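PDB 2DRH: 361aa long hypothetical D-aminopeptidase from Pyrococcus horikoshii, which is of unknown function but belongs to the DmpA-like peptidase S58 family and is probably an aminopeptidase. Local coordinates for residues A[22-27]-A[198-203]; A[55-60]-A[65-70]; A[95-100]-A[156-161]; A[215-220]-A[347-352]; A[246-251]-A[309-314]. All blocks are in the same frame, centred on the assembly; numbering follows the deposited sequence.

Contact 1: residues A[22-27]-A[198-203]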
# COMPACT_ATOMS: atom_id res chain seq x y z
N THR A 22 25.06 -15.49 -5.88
CA THR A 22 25.21 -16.90 -5.50
C THR A 22 26.16 -17.10 -4.31
O THR A 22 26.43 -18.24 -3.92
CB THR A 22 25.71 -17.74 -6.67
OG1 THR A 22 26.86 -17.12 -7.26
CG2 THR A 22 24.62 -17.90 -7.72
N ASP A 23 26.68 -16.01 -3.76
CA ASP A 23 27.54 -16.12 -2.59
C ASP A 23 26.60 -16.49 -1.45
O ASP A 23 27.02 -16.89 -0.37
CB ASP A 23 28.26 -14.80 -2.29
CG ASP A 23 29.52 -14.64 -3.13
OD1 ASP A 23 30.26 -15.63 -3.27
OD2 ASP A 23 29.77 -13.52 -3.63
N VAL A 24 25.30 -16.33 -1.72
CA VAL A 24 24.28 -16.71 -0.75
C VAL A 24 24.14 -18.20 -1.06
O VAL A 24 23.53 -18.57 -2.07
CB VAL A 24 22.94 -15.97 -1.00
CG1 VAL A 24 21.89 -16.43 -0.00
CG2 VAL A 24 23.15 -14.46 -0.87
N LYS A 25 24.72 -19.03 -0.21
CA LYS A 25 24.72 -20.48 -0.42
C LYS A 25 23.36 -21.04 -0.81
O LYS A 25 22.35 -20.81 -0.14
CB LYS A 25 25.22 -21.20 0.84
CG LYS A 25 24.27 -21.16 2.02
CD LYS A 25 24.30 -19.81 2.73
CE LYS A 25 23.09 -19.64 3.64
NZ LYS A 25 21.84 -19.49 2.83
N GLY A 26 23.34 -21.80 -1.91
CA GLY A 26 22.11 -22.40 -2.37
C GLY A 26 21.50 -21.68 -3.55
O GLY A 26 20.85 -22.30 -4.39
N VAL A 27 21.70 -20.36 -3.62
CA VAL A 27 21.16 -19.58 -4.73
C VAL A 27 21.89 -19.94 -6.02
O VAL A 27 23.10 -20.12 -6.02
CB VAL A 27 21.30 -18.05 -4.46
CG1 VAL A 27 20.87 -17.24 -5.68
CG2 VAL A 27 20.46 -17.67 -3.25
N LYS A 198 28.12 -13.53 10.84
CA LYS A 198 28.31 -13.10 9.47
C LYS A 198 27.08 -13.41 8.63
O LYS A 198 26.52 -14.50 8.70
CB LYS A 198 29.53 -13.78 8.86
CG LYS A 198 30.86 -13.34 9.45
CD LYS A 198 32.02 -14.08 8.80
CE LYS A 198 33.37 -13.62 9.34
NZ LYS A 198 33.60 -12.17 9.09
N TYR A 199 26.66 -12.43 7.83
CA TYR A 199 25.52 -12.61 6.95
C TYR A 199 25.91 -12.05 5.58
O TYR A 199 26.66 -11.07 5.49
CB TYR A 199 24.29 -11.86 7.47
CG TYR A 199 23.74 -12.37 8.78
CD1 TYR A 199 23.11 -13.61 8.86
CD2 TYR A 199 23.83 -11.60 9.95
CE1 TYR A 199 22.58 -14.08 10.07
CE2 TYR A 199 23.31 -12.06 11.15
CZ TYR A 199 22.69 -13.29 11.21
OH TYR A 199 22.15 -13.74 12.40
N THR A 200 25.41 -12.68 4.53
CA THR A 200 25.71 -12.25 3.18
C THR A 200 24.48 -11.65 2.50
O THR A 200 23.36 -12.14 2.67
CB THR A 200 26.19 -13.43 2.32
OG1 THR A 200 27.31 -14.06 2.95
CG2 THR A 200 26.59 -12.96 0.93
N VAL A 201 24.71 -10.58 1.74
CA VAL A 201 23.65 -9.92 0.99
C VAL A 201 24.10 -9.89 -0.46
O VAL A 201 25.09 -9.23 -0.79
CB VAL A 201 23.41 -8.47 1.44
CG1 VAL A 201 22.44 -7.77 0.47
CG2 VAL A 201 22.85 -8.45 2.86
N GLY A 202 23.39 -10.62 -1.32
CA GLY A 202 23.75 -10.65 -2.73
C GLY A 202 22.74 -9.94 -3.61
O GLY A 202 21.57 -9.80 -3.25
N ALA A 203 23.18 -9.49 -4.78
CA ALA A 203 22.28 -8.80 -5.69
C ALA A 203 22.52 -9.12 -7.15
O ALA A 203 23.66 -9.23 -7.60
CB ALA A 203 22.38 -7.29 -5.49
O HOH W 1 29.10 -15.64 1.34
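V24 and T200 mark the closest approach of the two backbones, with V24 CA 6.1 Å from T200 CA. Segment 22-27 leaves a 3-10 turn at T22 and D23 and enters a type II beta turn from V24 to V27. A backbone bond of 3.0 Å from V27 N to V24 O closes that turn. G26 sits in it with phi at 103°, where a CB would press on the carbonyl of K25. Segment 198-203 is a strand. No direct hydrogen bond links the two segments, so the turn lies against the strand without pairing to it.

The methyl T200 CG2 meets D23 CB at 4.1 Å and V24 CG2 at 4.2 Å. The side chains of V24 and T200 lie alongside each other, running in opposite senses. V24 turns CG1 anti to its N (chi1 178°), and CG2 then reaches G202 N at 3.9 Å. G202 makes room for this methyl, because a CB there would come within 3.4 Å of V24 CG2. The hydroxyl T200 OG1 is 2.9 Å from a water, and that water donates to D23 O at 3.0 Å. This water bridges the hydroxyl and the backbone of segment 22-27. The D23 carboxylate is held by other groups: S189 OG and K20 N meet OD2, and R18 N meets OD1.

Strand 198-207 runs between strands 184-193 and 240-246, and V24 also touches A245 of the latter. V201 points away from the turn and packs on A314 and T315 of helix 309-328.

Contact 2: residues A[55-60]-A[65-70]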
# COMPACT_ATOMS: atom_id res chain seq x y z
N ILE A 55 16.47 -17.47 -11.56
CA ILE A 55 17.11 -17.38 -10.26
C ILE A 55 16.38 -18.34 -9.32
O ILE A 55 15.17 -18.21 -9.11
CB ILE A 55 17.06 -15.95 -9.65
CG1 ILE A 55 17.72 -14.93 -10.58
CG2 ILE A 55 17.78 -15.92 -8.30
CD1 ILE A 55 16.76 -14.23 -11.53
N LEU A 56 17.12 -19.30 -8.78
CA LEU A 56 16.56 -20.29 -7.86
C LEU A 56 16.94 -19.89 -6.44
O LEU A 56 18.12 -19.70 -6.14
CB LEU A 56 17.12 -21.68 -8.17
CG LEU A 56 16.72 -22.38 -9.47
CD1 LEU A 56 16.92 -21.46 -10.66
CD2 LEU A 56 17.54 -23.66 -9.62
N PRO A 57 15.95 -19.75 -5.55
CA PRO A 57 16.20 -19.38 -4.16
C PRO A 57 17.15 -20.37 -3.48
O PRO A 57 18.03 -19.98 -2.71
CB PRO A 57 14.81 -19.38 -3.54
CG PRO A 57 13.96 -18.92 -4.69
CD PRO A 57 14.50 -19.72 -5.85
N HIS A 58 16.94 -21.66 -3.76
CA HIS A 58 17.79 -22.73 -3.23
C HIS A 58 17.82 -23.88 -4.24
O HIS A 58 17.36 -23.72 -5.37
CB HIS A 58 17.31 -23.20 -1.84
CG HIS A 58 15.91 -23.72 -1.81
ND1 HIS A 58 15.55 -24.93 -2.37
CD2 HIS A 58 14.78 -23.21 -1.26
CE1 HIS A 58 14.26 -25.14 -2.17
NE2 HIS A 58 13.77 -24.11 -1.50
N GLU A 59 18.35 -25.03 -3.83
CA GLU A 59 18.49 -26.16 -4.75
C GLU A 59 17.42 -27.26 -4.73
O GLU A 59 17.46 -28.18 -5.55
CB GLU A 59 19.88 -26.77 -4.55
CG GLU A 59 21.01 -25.76 -4.74
CD GLU A 59 22.32 -26.20 -4.09
OE1 GLU A 59 22.36 -26.32 -2.84
OE2 GLU A 59 23.30 -26.42 -4.84
N GLY A 60 16.47 -27.18 -3.81
CA GLY A 60 15.43 -28.19 -3.75
C GLY A 60 14.15 -27.76 -4.45
O GLY A 60 14.20 -26.98 -5.41
N GLU A 65 8.99 -26.25 -0.57
CA GLU A 65 9.79 -25.59 0.44
C GLU A 65 9.99 -24.15 0.01
O GLU A 65 10.95 -23.81 -0.70
CB GLU A 65 11.13 -26.30 0.64
CG GLU A 65 10.96 -27.66 1.29
CD GLU A 65 12.25 -28.23 1.84
OE1 GLU A 65 13.18 -28.46 1.04
OE2 GLU A 65 12.31 -28.44 3.08
N LYS A 66 9.07 -23.30 0.45
CA LYS A 66 9.06 -21.88 0.12
C LYS A 66 10.04 -21.05 0.96
O LYS A 66 10.49 -21.47 2.03
CB LYS A 66 7.64 -21.34 0.32
CG LYS A 66 6.57 -22.05 -0.49
CD LYS A 66 5.24 -22.05 0.27
CE LYS A 66 4.04 -22.11 -0.65
NZ LYS A 66 4.06 -23.23 -1.63
N VAL A 67 10.37 -19.86 0.46
CA VAL A 67 11.26 -18.97 1.20
C VAL A 67 10.46 -17.71 1.48
O VAL A 67 9.59 -17.33 0.69
CB VAL A 67 12.54 -18.59 0.40
CG1 VAL A 67 13.37 -19.84 0.11
CG2 VAL A 67 12.17 -17.88 -0.90
N LEU A 68 10.72 -17.07 2.62
CA LEU A 68 10.02 -15.84 2.97
C LEU A 68 10.54 -14.76 2.02
O LEU A 68 11.73 -14.75 1.69
CB LEU A 68 10.28 -15.47 4.43
CG LEU A 68 9.72 -16.48 5.44
CD1 LEU A 68 10.02 -16.02 6.86
CD2 LEU A 68 8.22 -16.62 5.24
N ALA A 69 9.67 -13.86 1.58
CA ALA A 69 10.11 -12.84 0.64
C ALA A 69 9.34 -11.52 0.73
O ALA A 69 8.27 -11.46 1.32
CB ALA A 69 10.02 -13.38 -0.77
N GLY A 70 9.92 -10.49 0.12
CA GLY A 70 9.31 -9.17 0.10
C GLY A 70 9.58 -8.50 -1.23
O GLY A 70 10.36 -9.00 -2.04
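H58 and V67 meet where the chain passes from one beta sheet to the other of what is probably the alpha-beta-beta-alpha sandwich of the DmpA family. Strand 48-56 belongs to one sheet and strand 65-73 to the other.

H58 NE2 donates a hydrogen bond to E65 O at 2.9 Å, with a nearly straight N-H...O angle of 179°. The oxygen lies in the plane of the ring, at its edge. G60 N donates to H58 ND1 at 2.8 Å, also in the ring plane. Both ring nitrogens are thus used, and the two bonds fix the rotation of the ring. With chi1 at 59° the ring sits over its own backbone, and from there NE2 reaches E65 O. With an alanine here, E65 O and G60 N would probably lose these partners, and a gap would open beside V67.

Among charged groups, E65 OE1 forms a salt bridge with R289 and does not touch the histidine.

The apolar contacts centre on V67. Its CG1 lies by the ring edge, 3.9 Å from H58 CD2. P57 CB touches both V67 methyls, CG1 and CG2, at 4.0 Å each.

Contact 3: residues A[95-100]-A[156-161]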
# COMPACT_ATOMS: atom_id res chain seq x y z
N PRO A 95 10.91 -20.72 -9.08
CA PRO A 95 12.16 -20.05 -9.39
C PRO A 95 11.76 -18.69 -9.96
O PRO A 95 10.64 -18.52 -10.45
CB PRO A 95 12.83 -20.97 -10.42
CG PRO A 95 11.70 -21.73 -11.01
CD PRO A 95 10.78 -21.98 -9.83
N ILE A 96 12.67 -17.72 -9.90
CA ILE A 96 12.39 -16.37 -10.38
C ILE A 96 12.86 -16.24 -11.82
O ILE A 96 14.01 -16.50 -12.13
CB ILE A 96 13.11 -15.34 -9.51
CG1 ILE A 96 12.82 -15.64 -8.04
CG2 ILE A 96 12.64 -13.93 -9.89
CD1 ILE A 96 13.60 -14.77 -7.07
N ILE A 97 11.95 -15.81 -12.68
CA ILE A 97 12.23 -15.69 -14.10
C ILE A 97 12.19 -14.26 -14.60
O ILE A 97 11.30 -13.48 -14.25
CB ILE A 97 11.22 -16.53 -14.93
CG1 ILE A 97 11.22 -17.98 -14.44
CG2 ILE A 97 11.57 -16.47 -16.42
CD1 ILE A 97 12.52 -18.72 -14.70
N LEU A 98 13.18 -13.92 -15.42
CA LEU A 98 13.29 -12.60 -16.00
C LEU A 98 13.34 -12.79 -17.51
O LEU A 98 13.94 -13.74 -18.00
CB LEU A 98 14.57 -11.91 -15.52
CG LEU A 98 14.81 -11.93 -14.00
CD1 LEU A 98 16.04 -11.10 -13.66
CD2 LEU A 98 13.60 -11.41 -13.27
N THR A 99 12.68 -11.89 -18.24
CA THR A 99 12.68 -11.93 -19.69
C THR A 99 12.19 -10.59 -20.24
O THR A 99 12.13 -9.61 -19.50
CB THR A 99 11.79 -13.08 -20.22
OG1 THR A 99 12.00 -13.21 -21.63
CG2 THR A 99 10.31 -12.81 -19.93
N ASN A 100 11.86 -10.53 -21.53
CA ASN A 100 11.41 -9.25 -22.07
C ASN A 100 9.92 -9.04 -21.80
O ASN A 100 9.17 -9.99 -21.58
CB ASN A 100 11.72 -9.15 -23.58
CG ASN A 100 10.86 -10.08 -24.42
OD1 ASN A 100 9.66 -9.87 -24.57
ND2 ASN A 100 11.49 -11.11 -24.98
N GLU A 156 15.04 -24.68 -19.71
CA GLU A 156 16.48 -24.79 -19.90
C GLU A 156 17.24 -23.85 -18.97
O GLU A 156 18.22 -24.26 -18.33
CB GLU A 156 16.83 -24.48 -21.37
CG GLU A 156 18.31 -24.64 -21.74
CD GLU A 156 18.87 -26.02 -21.42
OE1 GLU A 156 18.21 -27.04 -21.73
OE2 GLU A 156 19.99 -26.10 -20.87
N ALA A 157 16.79 -22.60 -18.88
CA ALA A 157 17.43 -21.62 -18.02
C ALA A 157 17.45 -22.12 -16.57
O ALA A 157 18.43 -21.93 -15.85
CB ALA A 157 16.71 -20.27 -18.10
N ILE A 158 16.36 -22.77 -16.16
CA ILE A 158 16.26 -23.29 -14.81
C ILE A 158 17.23 -24.46 -14.58
O ILE A 158 17.83 -24.57 -13.52
CB ILE A 158 14.82 -23.77 -14.50
CG1 ILE A 158 13.85 -22.59 -14.64
CG2 ILE A 158 14.76 -24.36 -13.09
CD1 ILE A 158 12.40 -22.95 -14.44
N LYS A 159 17.39 -25.31 -15.58
CA LYS A 159 18.28 -26.46 -15.45
C LYS A 159 19.76 -26.11 -15.64
O LYS A 159 20.64 -26.93 -15.34
CB LYS A 159 17.85 -27.57 -16.42
CG LYS A 159 16.48 -28.15 -16.04
CD LYS A 159 16.00 -29.20 -17.03
CE LYS A 159 14.68 -29.81 -16.56
NZ LYS A 159 14.15 -30.83 -17.51
N ARG A 160 20.04 -24.90 -16.12
CA ARG A 160 21.41 -24.44 -16.31
C ARG A 160 21.86 -23.63 -15.09
O ARG A 160 23.04 -23.29 -14.95
CB ARG A 160 21.53 -23.53 -17.53
CG ARG A 160 21.43 -24.19 -18.90
CD ARG A 160 21.61 -23.10 -19.97
NE ARG A 160 21.63 -23.61 -21.34
CZ ARG A 160 21.75 -22.83 -22.42
NH1 ARG A 160 21.86 -21.52 -22.29
NH2 ARG A 160 21.75 -23.37 -23.63
N ALA A 161 20.92 -23.30 -14.21
CA ALA A 161 21.23 -22.50 -13.03
C ALA A 161 22.31 -23.11 -12.15
O ALA A 161 22.28 -24.31 -11.86
CB ALA A 161 19.97 -22.26 -12.21
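I158 meets P95 and I97 with one branch of its side chain. Its CB is directed toward segment 95-100. From CB, CG1 stands anti to the carbonyl carbon (chi1 -60°) and meets I97 CD1 at 4.1 Å. The next bond is extended (chi2 177°) and carries the tip further out. There I158 CD1 touches P95 CG at 3.7 Å, the closest approach of the two segments. The isoleucine chain crosses both the proline ring and the I97 side chain at about a right angle.

I97 gets there differently. Its CB does not aim at the helix, but a bend at chi2 (-66°) brings CD1 near. The proline offers the CG corner of its ring. No hydrogen bond crosses the contact, and all three touching residues are buried. Helix 104-118 completes the cluster: L111 touches P95 and I97, and Y114 touches I158.

Away from this cluster, R160 NE and E156 OE2 form a salt bridge at 3.0 Å, with a weak hydrogen bond. R160 NH1 also reaches H31 O of strand 28-36.

Strand 96-100 is an inner strand of its four-stranded sheet, between 48-56 and 132-136. Helices 104-118 and 151-160 pack against it through apolar side chains. This is a helix-on-sheet layer, consistent with one outer helical layer of an alpha-beta-beta-alpha sandwich.

Contact 4: residues A[215-220]-A[347-352]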
# COMPACT_ATOMS: atom_id res chain seq x y z
N LEU A 215 24.43 8.73 -15.71
CA LEU A 215 25.42 7.79 -15.19
C LEU A 215 26.38 8.35 -14.14
O LEU A 215 27.16 9.27 -14.39
CB LEU A 215 26.22 7.18 -16.36
CG LEU A 215 27.24 6.09 -16.02
CD1 LEU A 215 26.59 4.96 -15.22
CD2 LEU A 215 27.84 5.54 -17.31
N THR A 216 26.30 7.77 -12.95
CA THR A 216 27.13 8.17 -11.82
C THR A 216 27.85 6.93 -11.29
O THR A 216 27.20 5.98 -10.87
CB THR A 216 26.26 8.76 -10.71
OG1 THR A 216 25.39 9.75 -11.27
CG2 THR A 216 27.13 9.39 -9.63
N ILE A 217 29.18 6.95 -11.33
CA ILE A 217 29.95 5.80 -10.85
C ILE A 217 30.82 6.17 -9.67
O ILE A 217 31.80 6.89 -9.82
CB ILE A 217 30.83 5.20 -11.97
CG1 ILE A 217 29.96 4.73 -13.14
CG2 ILE A 217 31.64 4.03 -11.43
CD1 ILE A 217 30.73 4.07 -14.27
N ALA A 218 30.45 5.67 -8.50
CA ALA A 218 31.19 5.96 -7.28
C ALA A 218 31.27 7.46 -7.09
O ALA A 218 32.30 8.00 -6.70
CB ALA A 218 32.59 5.35 -7.35
N GLY A 219 30.16 8.15 -7.39
CA GLY A 219 30.10 9.59 -7.22
C GLY A 219 30.57 10.44 -8.40
O GLY A 219 30.29 11.64 -8.46
N VAL A 220 31.28 9.82 -9.33
CA VAL A 220 31.81 10.53 -10.49
C VAL A 220 30.79 10.57 -11.64
O VAL A 220 30.29 9.53 -12.05
CB VAL A 220 33.11 9.87 -10.99
CG1 VAL A 220 33.69 10.65 -12.16
CG2 VAL A 220 34.12 9.78 -9.85
N GLU A 347 38.82 1.50 -20.19
CA GLU A 347 40.08 2.23 -20.06
C GLU A 347 39.77 3.72 -19.94
O GLU A 347 40.48 4.47 -19.28
CB GLU A 347 40.99 1.99 -21.27
CG GLU A 347 41.57 0.59 -21.33
CD GLU A 347 42.33 0.21 -20.07
OE1 GLU A 347 43.14 1.04 -19.59
OE2 GLU A 347 42.12 -0.90 -19.55
N GLU A 348 38.70 4.14 -20.61
CA GLU A 348 38.27 5.53 -20.57
C GLU A 348 37.78 5.77 -19.14
O GLU A 348 38.09 6.78 -18.51
CB GLU A 348 37.12 5.72 -21.56
CG GLU A 348 36.87 7.15 -21.97
CD GLU A 348 38.00 7.71 -22.80
OE1 GLU A 348 38.43 7.03 -23.76
OE2 GLU A 348 38.46 8.83 -22.50
N LEU A 349 37.01 4.80 -18.64
CA LEU A 349 36.46 4.87 -17.29
C LEU A 349 37.57 5.02 -16.25
O LEU A 349 37.41 5.75 -15.28
CB LEU A 349 35.63 3.61 -17.00
CG LEU A 349 35.16 3.38 -15.57
CD1 LEU A 349 34.35 4.56 -15.09
CD2 LEU A 349 34.33 2.11 -15.52
N LEU A 350 38.69 4.32 -16.45
CA LEU A 350 39.80 4.42 -15.51
C LEU A 350 40.38 5.82 -15.53
O LEU A 350 40.76 6.37 -14.49
CB LEU A 350 40.89 3.40 -15.85
CG LEU A 350 40.59 1.95 -15.48
CD1 LEU A 350 41.77 1.07 -15.88
CD2 LEU A 350 40.34 1.85 -13.98
N ARG A 351 40.45 6.41 -16.73
CA ARG A 351 40.97 7.76 -16.90
C ARG A 351 40.10 8.78 -16.16
O ARG A 351 40.61 9.64 -15.44
CB ARG A 351 41.02 8.11 -18.39
CG ARG A 351 41.37 9.55 -18.68
CD ARG A 351 41.30 9.83 -20.17
NE ARG A 351 39.93 9.92 -20.66
CZ ARG A 351 39.11 10.95 -20.47
NH1 ARG A 351 39.52 12.02 -19.79
NH2 ARG A 351 37.89 10.93 -20.97
N ILE A 352 38.78 8.68 -16.34
CA ILE A 352 37.87 9.61 -15.67
C ILE A 352 37.94 9.48 -14.16
O ILE A 352 38.00 10.49 -13.45
CB ILE A 352 36.41 9.41 -16.13
CG1 ILE A 352 36.19 10.05 -17.51
CG2 ILE A 352 35.45 10.05 -15.14
CD1 ILE A 352 36.25 9.09 -18.66
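A type I' beta turn from I217 to V220 sets the side chains of these two residues against L349 and I352 of helix 346-355. Two backbone bonds close the turn: I217 N to V220 O at 2.9 Å and V220 N to I217 O at 3.0 Å. I217 and V220 are thereby held side by side. A218 and G219 form the bend, both with positive phi. A side chain at G219 would collide with the A218 carbonyl.

On the helix, I352 points its CB toward the turn, while L349 brings only its end near. I217 and L349 meet tip to tip, with I217 CD1 3.7 Å from L349 CD1. The leucine has CG anti to its N (chi1 170°), and this carries its end to the isoleucine. V220 and I352 cross obliquely and fit tightly, V220 CG1 to I352 CG2 at 3.5 Å. The rest of the isoleucine leads away from the turn. No polar bond joins the segments.

Within the helix, R351 grips E348 side-on. Its NE and NH2 both bond to E348 OE2, at 2.6 Å and 2.7 Å. NH2 comes in on the anti lone pair of E348 OE2, while NE comes from above the carboxylate plane.

V222 touches both I217 and L349, and I324 and L328 of helix 309-328 cover the same patch. The contact docks a late helix of the chain onto a tight turn of the kind that closes two-residue beta hairpins.

Contact 5: residues A[246-251]-A[309-314]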
# COMPACT_ATOMS: atom_id res chain seq x y z
N THR A 246 19.54 -12.96 0.68
CA THR A 246 20.31 -12.90 1.92
C THR A 246 20.09 -14.15 2.74
O THR A 246 19.06 -14.82 2.61
CB THR A 246 19.91 -11.68 2.79
OG1 THR A 246 20.72 -11.65 3.97
CG2 THR A 246 18.44 -11.76 3.20
N ASP A 247 21.06 -14.48 3.59
CA ASP A 247 20.95 -15.65 4.45
C ASP A 247 20.59 -15.20 5.86
O ASP A 247 20.61 -15.99 6.81
CB ASP A 247 22.26 -16.44 4.43
CG ASP A 247 23.45 -15.65 4.96
OD1 ASP A 247 23.41 -14.40 4.96
OD2 ASP A 247 24.45 -16.28 5.36
N ALA A 248 20.25 -13.92 6.01
CA ALA A 248 19.87 -13.38 7.30
C ALA A 248 18.40 -13.70 7.56
O ALA A 248 17.57 -13.56 6.67
CB ALA A 248 20.10 -11.87 7.32
N PRO A 249 18.07 -14.15 8.78
CA PRO A 249 16.67 -14.47 9.11
C PRO A 249 15.83 -13.20 9.18
O PRO A 249 16.12 -12.31 9.98
CB PRO A 249 16.79 -15.18 10.45
CG PRO A 249 17.97 -14.51 11.08
CD PRO A 249 18.95 -14.45 9.92
N LEU A 250 14.80 -13.12 8.35
CA LEU A 250 13.92 -11.95 8.29
C LEU A 250 12.50 -12.33 7.90
O LEU A 250 12.29 -13.17 7.03
CB LEU A 250 14.46 -10.95 7.27
CG LEU A 250 15.88 -10.40 7.41
CD1 LEU A 250 16.31 -9.81 6.07
CD2 LEU A 250 15.94 -9.37 8.51
N THR A 251 11.52 -11.69 8.54
CA THR A 251 10.12 -11.96 8.24
C THR A 251 9.75 -11.27 6.92
O THR A 251 10.55 -10.52 6.36
CB THR A 251 9.22 -11.41 9.35
OG1 THR A 251 9.23 -9.98 9.32
CG2 THR A 251 9.72 -11.89 10.73
N SER A 309 20.20 -2.41 10.26
CA SER A 309 20.61 -1.30 9.39
C SER A 309 21.78 -1.69 8.49
O SER A 309 21.86 -1.26 7.33
CB SER A 309 20.93 -0.06 10.21
OG SER A 309 19.76 0.44 10.84
N PRO A 310 22.72 -2.52 9.01
CA PRO A 310 23.85 -2.94 8.18
C PRO A 310 23.35 -3.65 6.93
O PRO A 310 23.93 -3.50 5.85
CB PRO A 310 24.63 -3.86 9.12
CG PRO A 310 24.40 -3.23 10.44
CD PRO A 310 22.92 -2.94 10.41
N LEU A 311 22.28 -4.43 7.06
CA LEU A 311 21.74 -5.14 5.91
C LEU A 311 21.12 -4.14 4.91
O LEU A 311 21.16 -4.35 3.70
CB LEU A 311 20.70 -6.18 6.35
CG LEU A 311 21.22 -7.32 7.26
CD1 LEU A 311 20.04 -8.07 7.86
CD2 LEU A 311 22.09 -8.28 6.46
N PHE A 312 20.55 -3.05 5.42
CA PHE A 312 19.97 -2.03 4.54
C PHE A 312 21.08 -1.39 3.72
O PHE A 312 20.95 -1.17 2.52
CB PHE A 312 19.26 -0.94 5.34
CG PHE A 312 17.97 -1.37 5.99
CD1 PHE A 312 17.41 -2.62 5.72
CD2 PHE A 312 17.29 -0.50 6.84
CE1 PHE A 312 16.20 -2.99 6.31
CE2 PHE A 312 16.09 -0.87 7.43
CZ PHE A 312 15.54 -2.11 7.16
N LYS A 313 22.20 -1.08 4.38
CA LYS A 313 23.33 -0.47 3.70
C LYS A 313 23.96 -1.43 2.69
O LYS A 313 24.23 -1.06 1.55
CB LYS A 313 24.38 -0.00 4.71
CG LYS A 313 25.73 0.33 4.08
CD LYS A 313 26.70 0.90 5.09
CE LYS A 313 26.26 2.28 5.53
NZ LYS A 313 26.12 3.18 4.36
N ALA A 314 24.19 -2.67 3.13
CA ALA A 314 24.78 -3.70 2.28
C ALA A 314 23.93 -3.91 1.03
O ALA A 314 24.45 -4.17 -0.05
CB ALA A 314 24.91 -5.02 3.07
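T246 OG1 is gripped by two backbone groups and lies 4.4 Å from L311 CD2. It accepts from A248 N at 3.1 Å, with an N-H...O angle of 160°. It also hydrogen-bonds to T200 O on the neighbouring strand 198-207. The first bond makes an ST turn, which bends the chain as it leaves strand 240-246. D247 OD1 adds a bond to T200 N, so the start of the loop is tied to that strand twice.

The bend points A248 CB at the helix. L311 is the residue of 309-314 that reaches the loop. Its CG stands anti to the carbonyl carbon (chi1 -63°), and the fork of the leucine is turned to the alanine. L311 CD1 is 3.8 Å from A248 CB, and L311 CD2 is 4.2 Å from the same carbon. L311 CD1 also meets L250 CD2 at 4.3 Å. These four residues are buried.

Here the first turn of helix 309-328 packs on the loop between strand 240-246 and helix 252-268. Helix 309-328 lies on the sheet that holds strands 184-193 and 198-207. With helix 252-268 it probably forms an outer layer of an alpha-beta-beta-alpha sandwich. T251 is the N-cap of helix 252-268, and its side chain caps a backbone N of that helix.

V192 and V201 of the sheet touch L311 as well, and L250 packs on L255 and V258. K313 makes a cation-pi contact with Y272 of the third subunit, and S309 OG bonds to N275 N of the same third subunit.

Contacts 1, 2, 3 and 5 form a connected group, while contact 4 lies apart, its centre 27 to 36 Å from theirs. Contacts 2 and 3 are nested in the chain loop closed by contact 1, and contact 5 in the loop closed by contact 4. Contacts 2 and 3, centres about 14 Å apart, share a sheet through the neighbouring strands 48-56 and 96-100. Contacts 1 and 5, centres about 11 Å apart, join where strands 198-207 and 240-246 pair. Contact 1 touches contact 2 through V27 and G26. The group reaches both sheets and probably both outer helical layers. Contacts 4 and 5 both touch the third subunit, near an interface of the four-chain assembly.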